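Local coordinates for protein lipopolysaccharide core heptose(I) kinase RfaP (Pseudomonas aeruginosa, PDB 6DFL) that phosphorylates the first heptose of the lipopolysaccharide inner core at the expense of ATP and also acts as an autophosphorylating protein-tyrosine kinase, at residues 88-93 against 148-153; 115-120 against 185-190; 169-174 against 180-185. All blocks are in the same frame, centred on the assembly; numbering follows the deposited sequence.

Interaction 1 of 3, residues 88-93 against 148-153; sequences AGVATM and ARMVGD
Apolar packing of Val90 on Met150 and Asp153 joins the loop after helix 76-87 to helix 137-156. By position in the protein kinase fold these elements match the αC-β4 loop and helix αE, a place where the smaller lobe rests on the helical one. The contact is modest, about 202 Å² in all, and no hydrogen bond crosses it. Val90 splits its two methyls between residues one turn apart on the helix. Because CG1 stands anti to the backbone N (chi1 171°), it faces Met150, a selenomethionine, and lies 3.7 Å from its methyl CE. The other branch, Val90 CG2, rests 3.6 Å from CB of Asp153. That aspartate therefore gives the loop its methylene, while its OD1 forms a salt bridge with Arg156 on the same helix. The course of the loop is set just upstream, where Gly89, with a phi of 74°, closes helix 76-87 in a Schellman motif. Leu85 of that helix and Val186 of strand 184-186 also pack on Val90. Met150 does not set out toward the loop; the bend of its chain at chi3 (67°) turns the terminal methyl that way. Met150 CE thus comes 3.3 Å from Ala91 O, the same carbonyl oxygen that accepts a probable hydrogen bond from Val186 N.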
# COMPACT_ATOMS: atom_id res chain seq x y z
N ALA A 88 -5.60 15.57 0.17
CA ALA A 88 -4.84 14.99 -0.93
C ALA A 88 -5.60 13.91 -1.69
O ALA A 88 -5.04 13.32 -2.62
CB ALA A 88 -3.53 14.41 -0.42
N GLY A 89 -6.86 13.64 -1.33
CA GLY A 89 -7.63 12.64 -2.04
C GLY A 89 -7.25 11.19 -1.76
O GLY A 89 -7.54 10.33 -2.60
N VAL A 90 -6.60 10.91 -0.63
CA VAL A 90 -6.20 9.55 -0.26
C VAL A 90 -7.27 8.98 0.66
O VAL A 90 -7.54 9.53 1.74
CB VAL A 90 -4.83 9.54 0.43
CG1 VAL A 90 -4.55 8.17 0.99
CG2 VAL A 90 -3.77 9.93 -0.55
N ALA A 91 -7.85 7.86 0.25
CA ALA A 91 -8.99 7.30 0.93
C ALA A 91 -8.60 6.75 2.31
O ALA A 91 -7.69 5.94 2.45
CB ALA A 91 -9.59 6.22 0.04
N THR A 92 -9.28 7.22 3.35
CA THR A 92 -8.90 6.86 4.70
C THR A 92 -10.13 6.96 5.60
O THR A 92 -11.26 7.09 5.12
CB THR A 92 -7.76 7.75 5.21
OG1 THR A 92 -7.31 7.29 6.49
CG2 THR A 92 -8.22 9.17 5.35
N MSE A 93 -9.89 6.87 6.91
CA MSE A 93 -10.95 6.99 7.88
C MSE A 93 -11.54 8.37 7.83
O MSE A 93 -10.90 9.32 7.38
CB MSE A 93 -10.44 6.71 9.30
CG MSE A 93 -10.04 5.27 9.55
SE MSE A 93 -8.52 5.28 10.74
CE MSE A 93 -9.19 3.99 12.10
N ALA A 148 1.00 1.21 -4.11
CA ALA A 148 2.04 2.12 -4.60
C ALA A 148 1.49 3.53 -4.80
O ALA A 148 2.11 4.50 -4.36
CB ALA A 148 2.63 1.56 -5.88
N ARG A 149 0.29 3.66 -5.35
CA ARG A 149 -0.26 5.00 -5.56
C ARG A 149 -0.60 5.69 -4.26
O ARG A 149 -0.36 6.89 -4.09
CB ARG A 149 -1.48 4.95 -6.47
CG ARG A 149 -1.15 4.86 -7.95
CD ARG A 149 -2.38 5.03 -8.83
NE ARG A 149 -3.50 4.16 -8.43
CZ ARG A 149 -3.79 3.00 -9.01
NH1 ARG A 149 -3.04 2.55 -10.02
NH2 ARG A 149 -4.84 2.28 -8.58
N MSE A 150 -1.20 4.95 -3.32
CA MSE A 150 -1.67 5.59 -2.11
C MSE A 150 -0.51 6.02 -1.25
O MSE A 150 -0.48 7.14 -0.75
CB MSE A 150 -2.57 4.65 -1.35
CG MSE A 150 -3.90 4.41 -2.02
SE MSE A 150 -4.99 3.32 -0.82
CE MSE A 150 -5.26 4.55 0.65
N VAL A 151 0.48 5.15 -1.13
CA VAL A 151 1.65 5.45 -0.30
C VAL A 151 2.44 6.60 -0.90
O VAL A 151 2.71 7.61 -0.23
CB VAL A 151 2.51 4.18 -0.11
CG1 VAL A 151 3.81 4.48 0.61
CG2 VAL A 151 1.73 3.10 0.64
N GLY A 152 2.80 6.49 -2.18
CA GLY A 152 3.33 7.64 -2.90
C GLY A 152 2.51 8.90 -2.69
O GLY A 152 3.06 9.94 -2.34
N ASP A 153 1.18 8.80 -2.86
CA ASP A 153 0.32 9.97 -2.65
C ASP A 153 0.42 10.48 -1.22
O ASP A 153 0.54 11.69 -0.99
CB ASP A 153 -1.13 9.62 -3.00
CG ASP A 153 -1.47 9.92 -4.47
OD1 ASP A 153 -0.55 10.22 -5.26
OD2 ASP A 153 -2.67 9.86 -4.83

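Interaction 2 of 3, residues 115-120 against 185-190; sequences EELAPT and SVIDLH
Leu117, in the segment that appears to match the kinase hinge, meets Ile187 and Ser185; in protein kinases the hinge is the linker that runs from the smaller lobe to the larger. By position in the fold, residues 116-119 correspond to it, and Ile187 directly precedes the probable counterpart of the DFG motif, Asp188-Leu189-His190. The first shell is small and apolar. One branch of Leu117 does the touching: CD1 lies 3.6 Å from CG2 of Ile187 and, more loosely, 4.3 Å from CB of Ser185. The two larger side chains run in opposite senses past one another and graze at their methyls. A chi1 of 63° sets CG2 of Ile187 anti to its carbonyl carbon, where it meets the leucine.

A second shell positions both sides. Ile187 packs also on Leu170 of strand 169-172, while the hydroxyl of Ser185 is engaged with His172 NE2, which leaves the methylene CB for the leucine. Met93, from the loop before strand 95-101, packs on Leu117, and Glu116 forms a salt bridge with Arg40, tying the start of the hinge to the smaller lobe. The chain then makes a tight bend with a cis peptide before Pro119. Thr120 OG1 donates to Leu117 O at 3.1 Å, approaching from above the carbonyl plane, 43° out of it, and thereby bridges the bend.

Beyond Ile187 the chain enters the neighbourhood of the predicted active-site residue Asp163, whose side chain lies about 9 Å from that of Ile187. At the far end, His190 ND1 donates to the syn lone pair of Asp188 OD1 at 2.7 Å, with that oxygen 26° out of the imidazole plane.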
# COMPACT_ATOMS: atom_id res chain seq x y z
N GLU A 115 -15.09 6.96 12.13
CA GLU A 115 -16.09 6.04 11.62
C GLU A 115 -15.48 4.68 11.29
O GLU A 115 -14.30 4.57 10.92
CB GLU A 115 -16.75 6.59 10.36
CG GLU A 115 -17.74 7.71 10.60
CD GLU A 115 -18.30 8.28 9.28
OE1 GLU A 115 -17.76 7.95 8.20
OE2 GLU A 115 -19.28 9.05 9.34
N GLU A 116 -16.29 3.64 11.43
CA GLU A 116 -15.88 2.32 11.01
C GLU A 116 -15.97 2.20 9.49
O GLU A 116 -16.89 2.74 8.87
CB GLU A 116 -16.73 1.24 11.66
CG GLU A 116 -16.19 -0.16 11.45
CD GLU A 116 -16.99 -1.22 12.18
OE1 GLU A 116 -18.23 -1.18 12.11
OE2 GLU A 116 -16.36 -2.10 12.82
N LEU A 117 -15.01 1.50 8.91
CA LEU A 117 -15.03 1.18 7.50
C LEU A 117 -15.43 -0.28 7.36
O LEU A 117 -14.72 -1.18 7.83
CB LEU A 117 -13.66 1.43 6.88
CG LEU A 117 -13.25 2.89 6.99
CD1 LEU A 117 -11.75 2.97 7.05
CD2 LEU A 117 -13.81 3.68 5.82
N ALA A 118 -16.58 -0.51 6.73
CA ALA A 118 -17.14 -1.85 6.70
C ALA A 118 -18.24 -1.91 5.65
O ALA A 118 -18.97 -0.94 5.47
CB ALA A 118 -17.68 -2.25 8.08
N PRO A 119 -18.39 -3.03 4.93
CA PRO A 119 -17.55 -4.22 5.10
C PRO A 119 -16.21 -4.10 4.39
O PRO A 119 -16.14 -3.62 3.26
CB PRO A 119 -18.40 -5.33 4.48
CG PRO A 119 -19.18 -4.62 3.41
CD PRO A 119 -19.46 -3.24 3.94
N THR A 120 -15.14 -4.51 5.07
CA THR A 120 -13.79 -4.46 4.56
C THR A 120 -13.06 -5.73 4.94
O THR A 120 -13.41 -6.41 5.90
CB THR A 120 -13.01 -3.26 5.13
OG1 THR A 120 -12.95 -3.38 6.55
CG2 THR A 120 -13.67 -1.95 4.77
N SER A 185 -8.72 1.69 1.42
CA SER A 185 -8.58 2.76 2.39
C SER A 185 -7.39 2.43 3.27
O SER A 185 -7.20 1.28 3.68
CB SER A 185 -9.83 2.92 3.25
OG SER A 185 -10.96 3.16 2.45
N VAL A 186 -6.58 3.44 3.56
CA VAL A 186 -5.51 3.28 4.53
C VAL A 186 -6.07 3.62 5.91
O VAL A 186 -6.84 4.57 6.07
CB VAL A 186 -4.31 4.17 4.18
CG1 VAL A 186 -4.73 5.65 4.04
CG2 VAL A 186 -3.19 4.01 5.24
N ILE A 187 -5.70 2.82 6.91
CA ILE A 187 -6.19 3.08 8.26
C ILE A 187 -5.00 3.12 9.19
O ILE A 187 -3.85 3.14 8.74
CB ILE A 187 -7.20 2.02 8.72
CG1 ILE A 187 -6.50 0.66 8.78
CG2 ILE A 187 -8.40 2.00 7.79
CD1 ILE A 187 -7.22 -0.38 9.63
N ASP A 188 -5.30 3.07 10.50
CA ASP A 188 -4.40 3.26 11.62
C ASP A 188 -3.32 4.30 11.41
O ASP A 188 -2.20 3.96 11.03
CB ASP A 188 -3.68 1.99 12.02
CG ASP A 188 -2.75 2.23 13.19
OD1 ASP A 188 -3.18 2.93 14.13
OD2 ASP A 188 -1.59 1.79 13.16
N LEU A 189 -3.63 5.55 11.70
CA LEU A 189 -2.64 6.61 11.55
C LEU A 189 -2.22 7.16 12.91
O LEU A 189 -1.81 8.32 13.02
CB LEU A 189 -3.22 7.70 10.64
CG LEU A 189 -3.48 7.13 9.24
CD1 LEU A 189 -4.54 7.89 8.49
CD2 LEU A 189 -2.20 7.14 8.45
N HIS A 190 -2.30 6.33 13.95
CA HIS A 190 -2.23 6.86 15.32
C HIS A 190 -0.86 7.47 15.62
O HIS A 190 -0.78 8.40 16.43
CB HIS A 190 -2.57 5.75 16.32
CG HIS A 190 -1.46 4.78 16.53
ND1 HIS A 190 -1.11 3.83 15.60
CD2 HIS A 190 -0.57 4.66 17.54
CE1 HIS A 190 -0.07 3.15 16.02
NE2 HIS A 190 0.28 3.63 17.20

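Interaction 3 of 3, residues 169-174 against 180-185; sequences FLLHTD and DDFRLS
The guanidinium of Arg183 lies flat on one face of the His172 ring, with centres 3.6 Å apart and planes 11° from parallel. NH1 sits above the middle of the imidazole, and the arginine gets there through a chi1 of 58° followed by a chain extended from CG to NE. Around the ring edge, near its plane, His172 NE2 shares a short 2.6 Å hydrogen bond with Ser185 OG, which fixes the ring's rotation beneath the arginine.

Asp174 crosses Arg183 at about a right angle, its carboxylate plane turned 18° from the guanidinium. A single bond closes this salt bridge, from Arg183 NH2 to the syn side of Asp174 OD2 at 2.9 Å.

The opposite face of the sheet is apolar: Leu171 CB and Leu184 CD2 approach to 3.9 Å as the two side chains cross, and Leu171 CD1 meets Phe182 CB. Between the faces, Leu170 N donates to Ser185 O at 2.6 Å and Ser185 N returns a bond to Leu170 O, marking a hydrogen-bonded antiparallel pair. The hairpin of strands 169-172 and 184-186 is consistent with the β7-β8 pair that follows the catalytic loop in protein kinases.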
# COMPACT_ATOMS: atom_id res chain seq x y z
N PHE A 169 -4.23 -1.49 5.23
CA PHE A 169 -4.93 -1.10 4.01
C PHE A 169 -6.18 -1.96 3.90
O PHE A 169 -6.09 -3.19 3.92
CB PHE A 169 -4.03 -1.27 2.78
CG PHE A 169 -2.91 -0.30 2.75
CD1 PHE A 169 -3.04 0.90 2.04
CD2 PHE A 169 -1.74 -0.55 3.43
CE1 PHE A 169 -2.03 1.81 2.03
CE2 PHE A 169 -0.71 0.37 3.42
CZ PHE A 169 -0.86 1.55 2.71
N LEU A 170 -7.34 -1.31 3.81
CA LEU A 170 -8.61 -2.01 3.76
C LEU A 170 -9.08 -2.12 2.32
O LEU A 170 -9.17 -1.12 1.59
CB LEU A 170 -9.64 -1.28 4.62
CG LEU A 170 -9.30 -1.34 6.12
CD1 LEU A 170 -10.52 -1.05 6.97
CD2 LEU A 170 -8.66 -2.67 6.51
N LEU A 171 -9.33 -3.35 1.89
CA LEU A 171 -10.03 -3.60 0.64
C LEU A 171 -11.53 -3.59 0.92
O LEU A 171 -11.99 -4.20 1.89
CB LEU A 171 -9.59 -4.93 0.05
CG LEU A 171 -10.41 -5.42 -1.12
CD1 LEU A 171 -10.11 -4.62 -2.40
CD2 LEU A 171 -10.10 -6.88 -1.31
N HIS A 172 -12.28 -2.88 0.09
CA HIS A 172 -13.70 -2.68 0.37
C HIS A 172 -14.52 -3.80 -0.26
O HIS A 172 -14.47 -4.01 -1.47
CB HIS A 172 -14.16 -1.32 -0.14
CG HIS A 172 -13.80 -0.20 0.79
ND1 HIS A 172 -14.59 0.16 1.85
CD2 HIS A 172 -12.71 0.61 0.84
CE1 HIS A 172 -14.02 1.16 2.50
NE2 HIS A 172 -12.88 1.45 1.91
N THR A 173 -15.29 -4.50 0.58
CA THR A 173 -16.06 -5.67 0.16
C THR A 173 -17.56 -5.41 0.06
O THR A 173 -18.34 -6.36 -0.01
CB THR A 173 -15.82 -6.84 1.11
OG1 THR A 173 -16.12 -6.42 2.45
CG2 THR A 173 -14.37 -7.30 1.03
N ASP A 174 -17.98 -4.15 0.06
CA ASP A 174 -19.39 -3.85 -0.18
C ASP A 174 -19.82 -4.15 -1.62
O ASP A 174 -21.02 -4.13 -1.91
CB ASP A 174 -19.69 -2.39 0.15
CG ASP A 174 -18.61 -1.43 -0.36
OD1 ASP A 174 -18.35 -1.39 -1.60
OD2 ASP A 174 -18.02 -0.71 0.48
N ASP A 180 -10.61 -4.49 -12.22
CA ASP A 180 -11.01 -3.23 -12.84
C ASP A 180 -11.79 -2.35 -11.88
O ASP A 180 -11.94 -1.16 -12.15
CB ASP A 180 -11.85 -3.50 -14.09
CG ASP A 180 -11.07 -4.24 -15.14
OD1 ASP A 180 -9.92 -3.82 -15.41
OD2 ASP A 180 -11.57 -5.26 -15.67
N ASP A 181 -12.24 -2.92 -10.77
CA ASP A 181 -13.11 -2.19 -9.86
C ASP A 181 -12.85 -2.70 -8.44
O ASP A 181 -13.25 -3.82 -8.09
CB ASP A 181 -14.56 -2.38 -10.28
CG ASP A 181 -15.46 -1.35 -9.68
OD1 ASP A 181 -15.33 -0.16 -10.08
OD2 ASP A 181 -16.30 -1.71 -8.81
N PHE A 182 -12.17 -1.87 -7.64
CA PHE A 182 -11.94 -2.09 -6.22
C PHE A 182 -11.42 -0.80 -5.61
O PHE A 182 -10.74 -0.02 -6.29
CB PHE A 182 -10.94 -3.23 -5.97
CG PHE A 182 -9.54 -2.93 -6.44
CD1 PHE A 182 -9.15 -3.27 -7.73
CD2 PHE A 182 -8.62 -2.32 -5.60
CE1 PHE A 182 -7.86 -3.01 -8.18
CE2 PHE A 182 -7.32 -2.04 -6.05
CZ PHE A 182 -6.94 -2.39 -7.34
N ARG A 183 -11.72 -0.57 -4.33
CA ARG A 183 -11.20 0.60 -3.65
C ARG A 183 -10.55 0.22 -2.33
O ARG A 183 -11.03 -0.67 -1.61
CB ARG A 183 -12.29 1.65 -3.42
CG ARG A 183 -13.46 1.18 -2.62
CD ARG A 183 -14.53 2.26 -2.59
NE ARG A 183 -15.64 1.86 -1.74
CZ ARG A 183 -15.89 2.38 -0.54
NH1 ARG A 183 -15.10 3.33 -0.04
NH2 ARG A 183 -16.93 1.94 0.16
N LEU A 184 -9.44 0.89 -2.03
CA LEU A 184 -8.69 0.72 -0.81
C LEU A 184 -8.94 1.91 0.11
O LEU A 184 -9.36 2.98 -0.32
CB LEU A 184 -7.20 0.57 -1.10
CG LEU A 184 -6.84 -0.67 -1.93
CD1 LEU A 184 -5.34 -0.81 -2.07
CD2 LEU A 184 -7.44 -1.94 -1.32
N SER A 185 -8.72 1.69 1.42
CA SER A 185 -8.58 2.76 2.39
C SER A 185 -7.39 2.43 3.27
O SER A 185 -7.20 1.28 3.68
CB SER A 185 -9.83 2.92 3.25
OG SER A 185 -10.96 3.16 2.45

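Overall arrangement
Interaction 3 is the largest and most buried of the three, yet its arginine and Asp174 reach the exposed edge; it alone combines backbone pairing with charge and stacking. Interactions 1 and 2 are smaller, partly buried and apolar, and no hydrogen bond crosses either. Strand 184-186 connects them all. Interactions 2 and 3 share Ser185, whose CB touches Leu117 and whose OG bonds to His172. Interaction 1 also reaches the strand: the selenium of Met150 packs on Leu184, while Thr92 OG1 probably hydrogen-bonds to Val186 O. Pro119 O and Thr173 OG1, probably also hydrogen-bonded, link the hinge turn to the hairpin directly.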